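Local coordinates for protein TipC2 (Streptococcus intermedius B196, PDB 6DHX) that probably acts as an immunity protein (antitoxin) that recognises and counters an antibacterial toxin exported by a type VII secretion system, at residues K31-N36 / F81-K86. Numbering follows the deposited sequence.
Sequences KTYRLN and FSFLNK
A single aromatic pair near the surface, Tyr33 against Phe83, joins the C-terminal end region of helix 21-32 to the hairpin turn after strand 74-82. It illustrates how two segments can meet through side chains alone, since no hydrogen bond links them and the nearest CA atoms, those of Tyr33 and Phe81, stand 10.2 Å apart. The rings are oblique to one another, their planes at 48° and their centroids 4.8 Å apart. Phe83 CE2 comes down over the centre of one tyrosine face, 3.6 Å from Tyr33 CE1, while Phe83 CD2 lies 3.8 Å from Tyr33 OH. With CG between the backbone N and the carbonyl carbon (chi1 79°), the Tyr33 ring passes alongside the phenylalanine, the two side chains running in opposite directions. Its other face is covered by Arg34 CG, so the phenol ring lies between Phe83 CE2 and the aliphatic part of the Arg34 side chain. In the fold, helix 21-32 packs against the curled, largely antiparallel sheet, and the pair continues that packing at the C-terminal end of the helix: Phe83 also meets Tyr26 edge-to-face and touches Thr29, and both rings rest on Pro61 of strand 59-65. Phe81 CB, two residues earlier, covers part of one face of the Phe83 ring.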
loop_
_atom_site.group_PDB
_atom_site.type_symbol
_atom_site.label_atom_id
_atom_site.label_comp_id
_atom_site.label_asym_id
_atom_site.label_seq_id
_atom_site.Cartn_x
_atom_site.Cartn_y
_atom_site.Cartn_z
ATOM N N LYS A 31 -10.337 14.824 -1.239
ATOM C CA LYS A 31 -11.476 15.673 -0.955
ATOM C C LYS A 31 -11.622 15.958 0.535
ATOM O O LYS A 31 -12.031 17.062 0.901
ATOM C CB LYS A 31 -12.751 14.997 -1.499
ATOM C CG LYS A 31 -14.030 15.693 -1.053
ATOM C CD LYS A 31 -15.258 14.872 -1.561
ATOM C CE LYS A 31 -16.565 15.563 -1.248
ATOM N NZ LYS A 31 -17.727 14.899 -1.930
ATOM N N THR A 32 -11.277 14.983 1.390
ATOM C CA THR A 32 -11.604 15.041 2.816
ATOM C C THR A 32 -10.414 15.278 3.744
ATOM O O THR A 32 -10.644 15.667 4.902
ATOM C CB THR A 32 -12.288 13.747 3.275
ATOM O OG1 THR A 32 -11.422 12.625 3.124
ATOM C CG2 THR A 32 -13.579 13.486 2.415
ATOM N N TYR A 33 -9.192 15.125 3.272
ATOM C CA TYR A 33 -8.104 15.041 4.260
ATOM C C TYR A 33 -7.825 16.345 4.977
ATOM O O TYR A 33 -7.260 16.300 6.084
ATOM C CB TYR A 33 -6.794 14.517 3.618
ATOM C CG TYR A 33 -5.990 15.525 2.814
ATOM C CD1 TYR A 33 -6.492 16.033 1.601
ATOM C CD2 TYR A 33 -4.726 15.975 3.255
ATOM C CE1 TYR A 33 -5.746 16.912 0.818
ATOM C CE2 TYR A 33 -3.986 16.850 2.467
ATOM C CZ TYR A 33 -4.494 17.299 1.254
ATOM O OH TYR A 33 -3.748 18.177 0.480
ATOM N N ARG A 34 -8.267 17.500 4.446
ATOM C CA ARG A 34 -8.042 18.750 5.150
ATOM C C ARG A 34 -9.223 19.168 6.000
ATOM O O ARG A 34 -9.084 20.059 6.836
ATOM C CB ARG A 34 -7.677 19.854 4.158
ATOM C CG ARG A 34 -6.264 19.522 3.677
ATOM C CD ARG A 34 -5.679 20.609 2.874
ATOM N NE ARG A 34 -6.239 20.635 1.542
ATOM C CZ ARG A 34 -5.833 21.498 0.621
ATOM N NH1 ARG A 34 -4.879 22.385 0.935
ATOM N NH2 ARG A 34 -6.380 21.478 -0.591
ATOM N N LEU A 35 -10.363 18.531 5.815
ATOM C CA LEU A 35 -11.600 18.871 6.480
ATOM C C LEU A 35 -11.958 17.866 7.564
ATOM O O LEU A 35 -12.180 18.251 8.716
ATOM C CB LEU A 35 -12.737 18.969 5.428
ATOM C CG LEU A 35 -14.142 19.147 6.060
ATOM C CD1 LEU A 35 -14.318 20.444 6.910
ATOM C CD2 LEU A 35 -15.287 19.036 5.018
ATOM N N ASN A 36 -12.017 16.590 7.215
ATOM C CA ASN A 36 -12.353 15.484 8.110
ATOM C C ASN A 36 -12.060 14.211 7.334
ATOM O O ASN A 36 -12.923 13.669 6.616
ATOM C CB ASN A 36 -13.816 15.629 8.598
ATOM C CG ASN A 36 -14.267 14.479 9.513
ATOM O OD1 ASN A 36 -13.527 13.549 9.804
ATOM N ND2 ASN A 36 -15.510 14.547 9.947
ATOM N N PHE A 81 -0.265 8.880 0.665
ATOM C CA PHE A 81 -0.854 9.639 -0.437
ATOM C C PHE A 81 0.108 10.714 -0.920
ATOM O O PHE A 81 0.649 11.456 -0.090
ATOM C CB PHE A 81 -2.145 10.311 0.057
ATOM C CG PHE A 81 -3.231 9.334 0.322
ATOM C CD1 PHE A 81 -3.281 8.640 1.528
ATOM C CD2 PHE A 81 -4.189 9.056 -0.658
ATOM C CE1 PHE A 81 -4.292 7.676 1.798
ATOM C CE2 PHE A 81 -5.192 8.099 -0.417
ATOM C CZ PHE A 81 -5.228 7.383 0.819
ATOM N N SER A 82 0.348 10.778 -2.239
ATOM C CA SER A 82 1.211 11.814 -2.811
ATOM C C SER A 82 0.327 12.604 -3.754
ATOM O O SER A 82 0.009 12.135 -4.852
ATOM C CB SER A 82 2.423 11.245 -3.554
ATOM O OG SER A 82 3.238 10.511 -2.654
ATOM N N PHE A 83 -0.103 13.772 -3.308
ATOM C CA PHE A 83 -1.011 14.572 -4.127
ATOM C C PHE A 83 -0.305 15.621 -4.967
ATOM O O PHE A 83 -0.874 16.098 -5.967
ATOM C CB PHE A 83 -2.011 15.324 -3.241
ATOM C CG PHE A 83 -2.909 14.463 -2.424
ATOM C CD1 PHE A 83 -3.599 13.395 -2.991
ATOM C CD2 PHE A 83 -3.120 14.771 -1.060
ATOM C CE1 PHE A 83 -4.468 12.623 -2.229
ATOM C CE2 PHE A 83 -3.972 13.997 -0.300
ATOM C CZ PHE A 83 -4.662 12.930 -0.872
ATOM N N LEU A 84 0.885 16.041 -4.561
ATOM C CA LEU A 84 1.465 17.273 -5.081
ATOM C C LEU A 84 2.497 17.062 -6.186
ATOM O O LEU A 84 2.842 18.034 -6.866
ATOM C CB LEU A 84 2.154 18.039 -3.935
ATOM C CG LEU A 84 1.379 19.071 -3.129
ATOM C CD1 LEU A 84 -0.064 18.702 -2.888
ATOM C CD2 LEU A 84 2.121 19.398 -1.810
ATOM N N ASN A 85 3.056 15.867 -6.329
ATOM C CA ASN A 85 4.177 15.655 -7.242
ATOM C C ASN A 85 3.665 15.293 -8.642
ATOM O O ASN A 85 2.471 15.068 -8.849
ATOM C CB ASN A 85 5.097 14.555 -6.718
ATOM C CG ASN A 85 4.374 13.236 -6.523
ATOM O OD1 ASN A 85 3.175 13.216 -6.180
ATOM N ND2 ASN A 85 5.084 12.128 -6.724
ATOM N N LYS A 86 4.589 15.229 -9.606
ATOM C CA LYS A 86 4.182 14.957 -10.988
ATOM C C LYS A 86 3.694 13.527 -11.142
ATOM O O LYS A 86 2.762 13.265 -11.908
ATOM C CB LYS A 86 5.338 15.222 -11.947
ATOM C CG LYS A 86 5.637 16.697 -12.132
ATOM C CD LYS A 86 6.842 16.861 -13.069
ATOM C CE LYS A 86 7.191 18.332 -13.233
ATOM N NZ LYS A 86 8.433 18.495 -14.047
#